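Side-chain contacts in CRISPR-associated endonuclease Cas9 (Campylobacter jejuni subsp. jejuni serotype O:2, PDB 5X2H), which acts as an RNA-guided endonuclease in bacterial adaptive immunity, which in the full-length protein cuts the two strands of invading DNA with RuvC-like and HNH nuclease domains: residues 125-130 with 211-216; 166-171 with 199-204; 376-381 with 390-395; 648-653 with 657-662. All coordinates share one frame; numbering follows the deposited sequence.

Interaction 1 (125-130 with 211-216); sequences ARVILH and KLIFKK. With nucleotides of chain B.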
# COMPACT_ATOMS: atom_id res chain seq x y z
N ALA A 125 -12.17 -39.02 -7.94
CA ALA A 125 -12.43 -37.64 -8.34
C ALA A 125 -12.45 -36.71 -7.14
O ALA A 125 -11.84 -35.63 -7.16
CB ALA A 125 -13.75 -37.56 -9.11
N ARG A 126 -13.15 -37.11 -6.07
CA ARG A 126 -13.22 -36.26 -4.89
C ARG A 126 -11.90 -36.22 -4.13
O ARG A 126 -11.59 -35.22 -3.49
CB ARG A 126 -14.36 -36.74 -3.98
CG ARG A 126 -15.74 -36.43 -4.54
CD ARG A 126 -16.87 -36.99 -3.68
NE ARG A 126 -16.60 -36.84 -2.26
CZ ARG A 126 -16.61 -37.84 -1.39
NH1 ARG A 126 -16.89 -39.07 -1.79
NH2 ARG A 126 -16.34 -37.61 -0.11
N VAL A 127 -11.11 -37.29 -4.21
CA VAL A 127 -9.79 -37.29 -3.58
C VAL A 127 -8.89 -36.25 -4.22
O VAL A 127 -8.25 -35.45 -3.54
CB VAL A 127 -9.17 -38.70 -3.64
CG1 VAL A 127 -7.67 -38.63 -3.35
CG2 VAL A 127 -9.85 -39.63 -2.65
N ILE A 128 -8.83 -36.25 -5.56
CA ILE A 128 -7.99 -35.30 -6.27
C ILE A 128 -8.40 -33.87 -5.94
O ILE A 128 -7.55 -33.01 -5.66
CB ILE A 128 -8.06 -35.56 -7.79
CG1 ILE A 128 -7.42 -36.91 -8.13
CG2 ILE A 128 -7.38 -34.43 -8.56
CD1 ILE A 128 -7.58 -37.30 -9.58
N LEU A 129 -9.71 -33.60 -5.94
CA LEU A 129 -10.17 -32.24 -5.70
C LEU A 129 -9.94 -31.82 -4.25
O LEU A 129 -9.69 -30.64 -3.99
CB LEU A 129 -11.65 -32.12 -6.06
CG LEU A 129 -11.94 -32.35 -7.55
CD1 LEU A 129 -13.43 -32.46 -7.84
CD2 LEU A 129 -11.31 -31.24 -8.38
N HIS A 130 -10.00 -32.76 -3.31
CA HIS A 130 -9.81 -32.41 -1.91
C HIS A 130 -8.36 -32.04 -1.63
O HIS A 130 -8.09 -31.06 -0.92
CB HIS A 130 -10.25 -33.56 -1.00
CG HIS A 130 -10.21 -33.23 0.46
ND1 HIS A 130 -9.36 -33.87 1.34
CD2 HIS A 130 -10.91 -32.33 1.18
CE1 HIS A 130 -9.55 -33.37 2.55
NE2 HIS A 130 -10.48 -32.43 2.48
N LYS A 211 0.94 -38.54 -5.65
CA LYS A 211 1.76 -39.44 -6.46
C LYS A 211 1.64 -40.88 -5.98
O LYS A 211 1.56 -41.81 -6.80
CB LYS A 211 3.23 -39.00 -6.42
CG LYS A 211 3.51 -37.70 -7.15
CD LYS A 211 5.00 -37.37 -7.12
CE LYS A 211 5.30 -36.09 -7.88
NZ LYS A 211 6.74 -35.72 -7.79
N LEU A 212 1.61 -41.09 -4.66
CA LEU A 212 1.48 -42.43 -4.12
C LEU A 212 0.10 -43.02 -4.42
O LEU A 212 -0.02 -44.21 -4.73
CB LEU A 212 1.73 -42.42 -2.62
CG LEU A 212 1.53 -43.74 -1.87
CD1 LEU A 212 2.55 -44.78 -2.32
CD2 LEU A 212 1.60 -43.53 -0.37
N ILE A 213 -0.94 -42.19 -4.34
CA ILE A 213 -2.30 -42.68 -4.60
C ILE A 213 -2.43 -43.13 -6.05
O ILE A 213 -3.04 -44.17 -6.34
CB ILE A 213 -3.33 -41.60 -4.24
CG1 ILE A 213 -3.39 -41.41 -2.72
CG2 ILE A 213 -4.70 -41.97 -4.78
CD1 ILE A 213 -4.32 -40.29 -2.28
N PHE A 214 -1.87 -42.36 -6.99
CA PHE A 214 -1.89 -42.77 -8.39
C PHE A 214 -1.18 -44.11 -8.57
O PHE A 214 -1.71 -45.02 -9.23
CB PHE A 214 -1.23 -41.70 -9.26
CG PHE A 214 -2.21 -40.74 -9.88
CD1 PHE A 214 -2.95 -41.11 -10.99
CD2 PHE A 214 -2.38 -39.47 -9.36
CE1 PHE A 214 -3.85 -40.23 -11.57
CE2 PHE A 214 -3.28 -38.58 -9.93
CZ PHE A 214 -4.02 -38.97 -11.04
N LYS A 215 0.00 -44.26 -7.98
CA LYS A 215 0.77 -45.50 -8.12
C LYS A 215 0.04 -46.67 -7.48
O LYS A 215 0.02 -47.78 -8.04
CB LYS A 215 2.15 -45.32 -7.50
CG LYS A 215 2.98 -46.60 -7.42
CD LYS A 215 3.77 -46.64 -6.12
CE LYS A 215 5.27 -46.60 -6.36
NZ LYS A 215 5.81 -47.94 -6.71
N LYS A 216 -0.57 -46.46 -6.31
CA LYS A 216 -1.28 -47.55 -5.64
C LYS A 216 -2.55 -47.92 -6.39
O LYS A 216 -2.87 -49.11 -6.53
CB LYS A 216 -1.60 -47.16 -4.20
CG LYS A 216 -0.38 -47.13 -3.29
CD LYS A 216 -0.13 -48.47 -2.62
CE LYS A 216 1.35 -48.66 -2.30
NZ LYS A 216 1.58 -49.77 -1.33
P A B 44 -12.87 -31.06 5.28
OP1 A B 44 -11.49 -31.25 4.79
OP2 A B 44 -13.24 -29.79 5.94
O5' A B 44 -13.87 -31.26 4.05
C5' A B 44 -13.87 -32.48 3.31
C4' A B 44 -15.08 -32.56 2.42
O4' A B 44 -16.30 -32.52 3.20
C3' A B 44 -15.24 -31.43 1.42
O3' A B 44 -14.44 -31.62 0.27
C2' A B 44 -16.74 -31.43 1.13
O2' A B 44 -17.06 -32.43 0.18
C1' A B 44 -17.31 -31.85 2.49
N9 A B 44 -17.79 -30.70 3.29
C8 A B 44 -17.16 -30.09 4.35
N7 A B 44 -17.84 -29.10 4.87
C5 A B 44 -19.00 -29.06 4.11
C6 A B 44 -20.14 -28.23 4.16
N6 A B 44 -20.31 -27.25 5.05
N1 A B 44 -21.12 -28.45 3.26
C2 A B 44 -20.96 -29.44 2.37
N3 A B 44 -19.94 -30.29 2.23
C4 A B 44 -18.98 -30.04 3.14
P A B 45 -13.75 -30.37 -0.46
OP1 A B 45 -12.85 -30.95 -1.50
OP2 A B 45 -13.20 -29.46 0.57
O5' A B 45 -14.95 -29.65 -1.20
C5' A B 45 -15.63 -30.29 -2.27
C4' A B 45 -16.93 -29.61 -2.62
O4' A B 45 -17.85 -29.68 -1.49
C3' A B 45 -16.85 -28.13 -2.93
O3' A B 45 -16.38 -27.86 -4.24
C2' A B 45 -18.28 -27.67 -2.67
O2' A B 45 -19.13 -28.04 -3.75
C1' A B 45 -18.65 -28.52 -1.46
N9 A B 45 -18.40 -27.80 -0.20
C8 A B 45 -17.27 -27.82 0.58
N7 A B 45 -17.35 -27.07 1.64
C5 A B 45 -18.62 -26.51 1.56
C6 A B 45 -19.31 -25.61 2.39
N6 A B 45 -18.80 -25.10 3.51
N1 A B 45 -20.56 -25.26 2.01
C2 A B 45 -21.07 -25.78 0.89
N3 A B 45 -20.51 -26.63 0.03
C4 A B 45 -19.27 -26.95 0.43
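Val127 and Ile213 form the closer of two apolar touches between residues 125-130 and 211-216, with Val127 CG1 at 3.9 Å from Ile213 CD1. The two side chains meet at a slant. Val127 CG1 lies anti to the backbone N (chi1 164°), and the extended Ile213 reaches over to it with the last methyl of its chain. One residue further on, Ile128 CD1 comes within 4.2 Å of Phe214 CZ, the two side chains lying at about a right angle. The four residues are all buried, yet just 112 Å² is buried between the segments, both sides summed, and the nearest CA atoms, those of Val127 and Ile213, remain 9.3 Å apart. Helices 121-133 and 203-219 therefore meet through side-chain ends within the helical recognition lobe of Cas9, and further helices fill in around them: Ile128 also packs on Phe228 and Val232, while Phe214 makes edge-to-face contacts with Phe124 and Phe224. Away from these apolar touches the second helix turns outward, where Lys211 and Lys215 are exposed to solvent. The first helix instead meets the guide RNA. His130 NE2 donates to OP1 of A44 of chain B over 2.8 Å in a nearly straight bond (168°), with the phosphate oxygen in the plane of the ring. OP1 of A45 of chain B lies 3.4 Å from His130 CA, so two successive phosphates border this residue.

Interaction 2 (166-171 with 199-204); sequences QSVGEY and RCIAQS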
# COMPACT_ATOMS: atom_id res chain seq x y z
N GLN A 166 2.19 -43.66 5.94
CA GLN A 166 2.43 -43.70 4.50
C GLN A 166 2.19 -42.34 3.87
O GLN A 166 3.00 -41.86 3.07
CB GLN A 166 1.55 -44.75 3.84
CG GLN A 166 1.82 -46.18 4.28
CD GLN A 166 1.38 -47.18 3.23
OE1 GLN A 166 2.01 -47.29 2.17
NE2 GLN A 166 0.30 -47.89 3.50
N SER A 167 1.07 -41.70 4.20
CA SER A 167 0.64 -40.49 3.52
C SER A 167 0.04 -39.52 4.52
O SER A 167 -0.28 -39.87 5.66
CB SER A 167 -0.39 -40.81 2.43
OG SER A 167 -1.64 -41.18 2.99
N VAL A 168 -0.10 -38.27 4.08
CA VAL A 168 -0.79 -37.26 4.88
C VAL A 168 -2.23 -37.68 5.13
O VAL A 168 -2.76 -37.49 6.24
CB VAL A 168 -0.71 -35.89 4.18
CG1 VAL A 168 -1.61 -34.88 4.88
CG2 VAL A 168 0.73 -35.39 4.15
N GLY A 169 -2.88 -38.26 4.12
CA GLY A 169 -4.26 -38.67 4.28
C GLY A 169 -4.45 -39.67 5.41
O GLY A 169 -5.34 -39.52 6.25
N GLU A 170 -3.61 -40.71 5.44
CA GLU A 170 -3.70 -41.69 6.53
C GLU A 170 -3.42 -41.04 7.88
O GLU A 170 -4.08 -41.36 8.88
CB GLU A 170 -2.72 -42.84 6.28
CG GLU A 170 -2.68 -43.87 7.40
CD GLU A 170 -1.57 -44.89 7.23
OE1 GLU A 170 -0.70 -44.68 6.36
OE2 GLU A 170 -1.58 -45.90 7.96
N TYR A 171 -2.45 -40.12 7.92
CA TYR A 171 -2.12 -39.44 9.17
C TYR A 171 -3.31 -38.66 9.71
O TYR A 171 -3.67 -38.79 10.88
CB TYR A 171 -0.91 -38.53 8.94
CG TYR A 171 -0.63 -37.54 10.05
CD1 TYR A 171 -0.30 -37.96 11.33
CD2 TYR A 171 -0.66 -36.17 9.80
CE1 TYR A 171 -0.02 -37.06 12.34
CE2 TYR A 171 -0.38 -35.26 10.80
CZ TYR A 171 -0.07 -35.70 12.06
OH TYR A 171 0.21 -34.79 13.05
N ARG A 199 -2.18 -27.74 12.35
CA ARG A 199 -2.31 -28.81 11.36
C ARG A 199 -1.58 -28.50 10.06
O ARG A 199 -1.70 -29.28 9.10
CB ARG A 199 -3.79 -29.08 11.08
CG ARG A 199 -4.62 -29.37 12.32
CD ARG A 199 -4.46 -30.81 12.79
NE ARG A 199 -5.43 -31.14 13.83
CZ ARG A 199 -5.18 -31.10 15.13
NH1 ARG A 199 -6.14 -31.41 16.00
NH2 ARG A 199 -3.98 -30.76 15.57
N CYS A 200 -0.83 -27.40 9.99
CA CYS A 200 -0.15 -27.04 8.75
C CYS A 200 0.88 -28.09 8.35
O CYS A 200 1.72 -28.49 9.16
CB CYS A 200 0.51 -25.67 8.90
SG CYS A 200 -0.64 -24.28 8.86
N ILE A 201 0.81 -28.53 7.10
CA ILE A 201 1.70 -29.55 6.56
C ILE A 201 2.29 -29.04 5.25
O ILE A 201 1.58 -28.46 4.42
CB ILE A 201 0.97 -30.89 6.34
CG1 ILE A 201 0.44 -31.42 7.67
CG2 ILE A 201 1.88 -31.91 5.67
CD1 ILE A 201 -0.29 -32.73 7.56
N ALA A 202 3.60 -29.25 5.07
CA ALA A 202 4.29 -28.75 3.88
C ALA A 202 3.68 -29.34 2.61
O ALA A 202 3.33 -30.52 2.55
CB ALA A 202 5.78 -29.09 3.95
N GLN A 203 3.58 -28.49 1.58
CA GLN A 203 2.92 -28.87 0.34
C GLN A 203 3.58 -30.08 -0.32
O GLN A 203 2.89 -30.89 -0.96
CB GLN A 203 2.89 -27.67 -0.61
CG GLN A 203 2.44 -27.98 -2.02
CD GLN A 203 2.23 -26.73 -2.85
OE1 GLN A 203 2.64 -26.66 -4.00
NE2 GLN A 203 1.59 -25.73 -2.25
N SER A 204 4.90 -30.23 -0.17
CA SER A 204 5.59 -31.34 -0.83
C SER A 204 5.09 -32.70 -0.34
O SER A 204 5.12 -33.67 -1.10
CB SER A 204 7.10 -31.23 -0.60
OG SER A 204 7.43 -31.39 0.76
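The hydroxyl of Tyr171 is gripped by two partners, Tyr176 OH and Asn158 OD1, which fix the far end of a ring whose edge meets Ile201. Near the plane of that ring, Ile201 CD1 lies 4.1 Å from Tyr171 CE2. The same methyl also approaches Val168 CG1 at 3.7 Å, the shortest touch between the segments, and the valine and isoleucine meet end on, tip to tip. Ile201 uses both of its branches here, for its CG2 stands 4.0 Å from Val168 CG2. Its CG1 is anti to the carbonyl carbon (chi1 -62°) and the chain then runs on extended, which together send CD1 into the corner between valine and tyrosine. The contact thus sets the first turn of helix 168-175 against the chain leading into helix 203-219, in the helical recognition lobe. Ser167 is the N-cap of the former helix: its OG accepts from Glu170 N over 3.2 Å in an almost straight bond (172°). Glu170 in turn reaches back, its OE1 taking the N-H of Gln166 at 3.1 Å from above the carboxylate plane, while its OE2 forms a salt bridge with Lys174. Val168 packs further on Phe205 and Leu206, at the start of helix 203-219.

Interaction 3 (376-381 with 390-395); sequences KALAKY and SLSKLE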
# COMPACT_ATOMS: atom_id res chain seq x y z
N LYS A 376 14.28 -19.35 -21.92
CA LYS A 376 14.06 -18.83 -23.26
C LYS A 376 14.88 -17.57 -23.51
O LYS A 376 15.39 -17.36 -24.61
CB LYS A 376 12.57 -18.55 -23.48
N ALA A 377 15.02 -16.71 -22.49
CA ALA A 377 15.79 -15.49 -22.66
C ALA A 377 17.27 -15.79 -22.83
O ALA A 377 17.95 -15.18 -23.66
CB ALA A 377 15.56 -14.55 -21.48
N LEU A 378 17.80 -16.72 -22.03
CA LEU A 378 19.20 -17.11 -22.16
C LEU A 378 19.47 -17.78 -23.50
O LEU A 378 20.56 -17.64 -24.06
CB LEU A 378 19.60 -18.04 -21.01
CG LEU A 378 19.51 -17.53 -19.56
CD1 LEU A 378 19.57 -18.69 -18.56
CD2 LEU A 378 20.60 -16.52 -19.24
N ALA A 379 18.47 -18.49 -24.05
CA ALA A 379 18.66 -19.25 -25.28
C ALA A 379 18.98 -18.36 -26.48
O ALA A 379 19.65 -18.82 -27.41
CB ALA A 379 17.41 -20.08 -25.57
N LYS A 380 18.54 -17.10 -26.47
CA LYS A 380 18.91 -16.15 -27.51
C LYS A 380 20.40 -15.82 -27.53
O LYS A 380 20.83 -15.05 -28.40
CB LYS A 380 18.10 -14.86 -27.35
N TYR A 381 21.20 -16.37 -26.61
CA TYR A 381 22.63 -16.11 -26.57
C TYR A 381 23.40 -17.39 -26.83
O TYR A 381 22.95 -18.49 -26.49
CB TYR A 381 23.05 -15.51 -25.22
CG TYR A 381 22.44 -14.16 -24.91
CD1 TYR A 381 22.25 -13.23 -25.92
CD2 TYR A 381 22.05 -13.83 -23.62
CE1 TYR A 381 21.69 -12.00 -25.65
CE2 TYR A 381 21.48 -12.60 -23.34
CZ TYR A 381 21.30 -11.69 -24.36
OH TYR A 381 20.74 -10.46 -24.09
N SER A 390 22.37 -24.24 -16.02
CA SER A 390 23.17 -23.77 -14.90
C SER A 390 22.84 -22.32 -14.56
O SER A 390 22.62 -21.98 -13.39
CB SER A 390 24.66 -23.93 -15.22
OG SER A 390 24.97 -25.27 -15.57
N LEU A 391 22.81 -21.45 -15.57
CA LEU A 391 22.50 -20.05 -15.34
C LEU A 391 21.06 -19.84 -14.89
O LEU A 391 20.76 -18.83 -14.26
CB LEU A 391 22.77 -19.23 -16.60
CG LEU A 391 24.21 -19.17 -17.12
CD1 LEU A 391 24.31 -18.25 -18.33
CD2 LEU A 391 25.17 -18.72 -16.02
N SER A 392 20.16 -20.78 -15.21
CA SER A 392 18.76 -20.64 -14.82
C SER A 392 18.54 -20.85 -13.33
O SER A 392 17.48 -20.48 -12.82
CB SER A 392 17.89 -21.62 -15.61
OG SER A 392 17.41 -21.03 -16.81
N LYS A 393 19.50 -21.45 -12.63
CA LYS A 393 19.33 -21.77 -11.22
C LYS A 393 19.90 -20.71 -10.28
O LYS A 393 19.63 -20.77 -9.08
CB LYS A 393 19.99 -23.12 -10.91
N LEU A 394 20.67 -19.76 -10.80
CA LEU A 394 21.28 -18.74 -9.96
C LEU A 394 20.26 -17.69 -9.55
O LEU A 394 19.41 -17.28 -10.35
CB LEU A 394 22.45 -18.08 -10.69
CG LEU A 394 23.56 -19.02 -11.18
CD1 LEU A 394 24.52 -18.28 -12.08
CD2 LEU A 394 24.30 -19.65 -10.00
N GLU A 395 20.35 -17.24 -8.30
CA GLU A 395 19.45 -16.23 -7.75
C GLU A 395 20.22 -14.92 -7.63
O GLU A 395 21.12 -14.79 -6.78
CB GLU A 395 18.90 -16.67 -6.40
CG GLU A 395 18.38 -18.10 -6.37
CD GLU A 395 17.77 -18.47 -5.03
OE1 GLU A 395 16.89 -17.72 -4.54
OE2 GLU A 395 18.17 -19.51 -4.46
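Leu378 meets Leu391 and Ser392 across a small helical hairpin, in which helix 371-379 is followed after a short connection by helix 385-391. The hairpin belongs to the helical recognition lobe. Along the first segment, Lys376 and Ala377 lie on the last turns of the first helix, and Ala377 packs on Ile368 rather than on the partner segment. The next residue, Leu378, carries the whole contact from this side. Its CG is anti to the carbonyl carbon (chi1 -61°) and the chain then continues extended (chi2 164°), which brings both methyls to Leu391. CD1 settles 3.8 Å from Leu391 CB, near the root of that side chain, whereas CD2 is more distant, 4.2 Å from Leu391 CD1. The two leucines are buried and slant past each other, so Leu378 lies along Leu391, one methyl by its CB and the other by its CD1. After Leu378 the backbone bonds span three residues: those from Ala379 N to Lys376 O and from Lys380 N to Ala377 O are weak, but Tyr381 N holds Leu378 O at 2.9 Å. Tyr381 then turns its side chain to helix 355-367, where it touches Glu360, Ile361 and Asp364. Leu378 shares Ile361 with it, while Leu391 is backed by Tyr341 and Phe344 of helix 336-344. Beside the leucine pair, Ser392 OG makes a weak hydrogen bond to Ile388 O and lies 3.6 Å from Leu378 CD1.

Interaction 4 (648-653 with 657-662); sequences EFYQSY and EGVLKA. With nucleotides of chain D.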
# COMPACT_ATOMS: atom_id res chain seq x y z
N GLU A 648 -30.75 -11.59 11.97
CA GLU A 648 -30.13 -10.58 12.83
C GLU A 648 -30.88 -9.26 12.78
O GLU A 648 -30.80 -8.47 13.72
CB GLU A 648 -28.67 -10.37 12.43
CG GLU A 648 -27.71 -11.46 12.88
CD GLU A 648 -26.29 -11.23 12.38
OE1 GLU A 648 -25.65 -12.21 11.91
OE2 GLU A 648 -25.81 -10.08 12.43
N PHE A 649 -31.62 -9.01 11.69
CA PHE A 649 -32.32 -7.75 11.50
C PHE A 649 -33.82 -7.86 11.75
O PHE A 649 -34.53 -6.85 11.62
CB PHE A 649 -32.07 -7.23 10.08
CG PHE A 649 -30.62 -6.98 9.76
CD1 PHE A 649 -29.81 -8.01 9.28
CD2 PHE A 649 -30.06 -5.72 9.91
CE1 PHE A 649 -28.48 -7.78 8.98
CE2 PHE A 649 -28.72 -5.49 9.61
CZ PHE A 649 -27.93 -6.52 9.14
N TYR A 650 -34.33 -9.05 12.10
CA TYR A 650 -35.77 -9.22 12.28
C TYR A 650 -36.31 -8.29 13.37
O TYR A 650 -37.34 -7.63 13.18
CB TYR A 650 -36.10 -10.67 12.63
CG TYR A 650 -36.10 -11.62 11.44
CD1 TYR A 650 -35.74 -11.17 10.17
CD2 TYR A 650 -36.47 -12.95 11.59
CE1 TYR A 650 -35.75 -12.03 9.08
CE2 TYR A 650 -36.47 -13.82 10.51
CZ TYR A 650 -36.11 -13.35 9.26
OH TYR A 650 -36.12 -14.21 8.19
N GLN A 651 -35.62 -8.21 14.51
CA GLN A 651 -36.13 -7.39 15.61
C GLN A 651 -36.09 -5.91 15.27
O GLN A 651 -37.03 -5.17 15.57
CB GLN A 651 -35.33 -7.67 16.89
CG GLN A 651 -35.65 -6.71 18.02
CD GLN A 651 -35.38 -7.30 19.39
OE1 GLN A 651 -34.23 -7.47 19.80
NE2 GLN A 651 -36.45 -7.61 20.12
N SER A 652 -35.01 -5.45 14.65
CA SER A 652 -34.86 -4.02 14.40
C SER A 652 -35.71 -3.54 13.23
O SER A 652 -36.26 -2.44 13.27
CB SER A 652 -33.39 -3.68 14.16
OG SER A 652 -33.23 -2.31 13.83
N TYR A 653 -35.83 -4.36 12.18
CA TYR A 653 -36.49 -3.92 10.95
C TYR A 653 -37.94 -4.36 10.84
O TYR A 653 -38.70 -3.74 10.08
CB TYR A 653 -35.71 -4.42 9.72
CG TYR A 653 -34.38 -3.73 9.50
CD1 TYR A 653 -34.03 -2.60 10.23
CD2 TYR A 653 -33.47 -4.21 8.56
CE1 TYR A 653 -32.82 -1.97 10.02
CE2 TYR A 653 -32.26 -3.59 8.35
CZ TYR A 653 -31.94 -2.46 9.08
OH TYR A 653 -30.73 -1.83 8.88
N GLU A 657 -40.53 -8.99 6.39
CA GLU A 657 -41.06 -7.87 5.62
C GLU A 657 -40.15 -6.65 5.73
O GLU A 657 -39.96 -5.92 4.76
CB GLU A 657 -42.47 -7.52 6.08
CG GLU A 657 -43.43 -8.70 6.21
CD GLU A 657 -43.38 -9.35 7.59
OE1 GLU A 657 -42.51 -10.20 7.82
OE2 GLU A 657 -44.23 -8.99 8.44
N GLY A 658 -39.58 -6.43 6.92
CA GLY A 658 -38.70 -5.29 7.10
C GLY A 658 -37.36 -5.47 6.43
O GLY A 658 -36.76 -4.50 5.95
N VAL A 659 -36.85 -6.71 6.40
CA VAL A 659 -35.57 -6.97 5.75
C VAL A 659 -35.68 -6.71 4.25
O VAL A 659 -34.82 -6.05 3.65
CB VAL A 659 -35.10 -8.40 6.04
CG1 VAL A 659 -33.94 -8.78 5.13
CG2 VAL A 659 -34.69 -8.53 7.50
N LEU A 660 -36.74 -7.22 3.62
CA LEU A 660 -36.94 -6.97 2.20
C LEU A 660 -37.10 -5.49 1.91
O LEU A 660 -36.66 -5.01 0.86
CB LEU A 660 -38.17 -7.75 1.71
CG LEU A 660 -38.06 -9.27 1.77
CD1 LEU A 660 -39.43 -9.91 1.58
CD2 LEU A 660 -37.07 -9.79 0.73
N LYS A 661 -37.73 -4.75 2.82
CA LYS A 661 -37.87 -3.31 2.64
C LYS A 661 -36.53 -2.61 2.80
O LYS A 661 -36.20 -1.71 2.01
CB LYS A 661 -38.89 -2.77 3.63
CG LYS A 661 -39.28 -1.33 3.40
CD LYS A 661 -40.53 -0.99 4.19
CE LYS A 661 -41.02 0.40 3.86
NZ LYS A 661 -42.37 0.65 4.44
N ALA A 662 -35.75 -3.00 3.81
CA ALA A 662 -34.41 -2.44 3.97
C ALA A 662 -33.55 -2.72 2.75
O ALA A 662 -32.76 -1.86 2.34
CB ALA A 662 -33.76 -3.01 5.23
P DA D 5 -30.24 0.94 11.34
OP1 DA D 5 -29.71 -0.01 10.34
OP2 DA D 5 -31.38 1.82 11.00
O5' DA D 5 -30.62 0.11 12.65
C5' DA D 5 -29.69 -0.84 13.16
C4' DA D 5 -29.50 -0.65 14.65
O4' DA D 5 -28.73 0.55 14.90
C3' DA D 5 -30.79 -0.52 15.46
O3' DA D 5 -30.81 -1.50 16.48
C2' DA D 5 -30.73 0.90 16.04
C1' DA D 5 -29.24 1.19 16.04
N9 DA D 5 -28.92 2.61 15.94
C8 DA D 5 -29.24 3.46 14.91
N7 DA D 5 -28.81 4.68 15.08
C5 DA D 5 -28.15 4.64 16.30
C6 DA D 5 -27.46 5.62 17.04
N6 DA D 5 -27.34 6.89 16.63
N1 DA D 5 -26.92 5.26 18.22
C2 DA D 5 -27.06 3.99 18.62
N3 DA D 5 -27.67 2.97 18.01
C4 DA D 5 -28.20 3.37 16.84
P DC D 6 -32.11 -1.69 17.40
OP1 DC D 6 -32.15 -3.11 17.79
OP2 DC D 6 -33.27 -1.08 16.71
O5' DC D 6 -31.77 -0.81 18.70
C5' DC D 6 -30.61 -1.12 19.47
C4' DC D 6 -30.37 -0.07 20.53
O4' DC D 6 -30.01 1.18 19.91
C3' DC D 6 -31.57 0.22 21.44
O3' DC D 6 -31.18 0.12 22.80
C2' DC D 6 -31.96 1.66 21.08
C1' DC D 6 -30.63 2.23 20.61
N1 DC D 6 -30.76 3.40 19.71
C2 DC D 6 -30.11 4.59 20.02
O2 DC D 6 -29.41 4.65 21.04
N3 DC D 6 -30.24 5.65 19.18
C4 DC D 6 -31.00 5.55 18.09
N4 DC D 6 -31.10 6.62 17.30
C5 DC D 6 -31.68 4.34 17.76
C6 DC D 6 -31.54 3.30 18.59
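Within the wedge domain, a one-turn helix, 650-653, is followed almost at once by helix 655-665, set at an angle to it, and the first of them meets the backbone of a DNA strand. Where the two come closest, Gly658, which has no side chain, brings its CA within 3.4 Å of Tyr653 O in a CA-H...O contact (angle at H 153°). Tyr653 and Val659 carry much of the rest. Ala662 CB lies 3.5 Å from Tyr653 CE2. The hydroxyl of the same tyrosine donates to OP1 of DA5 of chain D in a short bond of 2.5 Å, the phosphate oxygen lying in the plane of the ring. Ser652 grips the following phosphate: its OG, anti to the backbone N (chi1 176°), donates to OP2 of DC6 of chain D at 3.1 Å. Further back, Val659 CG2 touches both Phe649 CB and the edge of the Tyr650 ring, 3.9 Å from Tyr650 CD1; the hydroxyl of that ring is bound by Glu646 and Lys656. The helix pair packs on strand 668-671, whose Ile668 touches Phe649, Tyr653, Val659 and Ala662, while Phe649 extends on to Ile675 and Lys677 of strand 674-677.

Overall arrangement
From the N terminus, helix 121-133 opens interaction 1, which closes on helix 203-219 with 80 residues between its segments. Interaction 2 is nested inside that loop: it closes a smaller one of 27 residues and ends where the same helix begins. The two contacts touch, Leu212 CD2 lying 4.1 Å from Gln166 O, so helix 203-219 ties helices 121-133 and 168-175 into one bundle. Interactions 3 and 4 follow in series and cross nothing, interaction 3 closing a helical hairpin of 371-379 and 385-391, interaction 4 a tight turn between two successive helices of the wedge domain. Their centres are 63 Å apart, on opposite sides of the chain's centre.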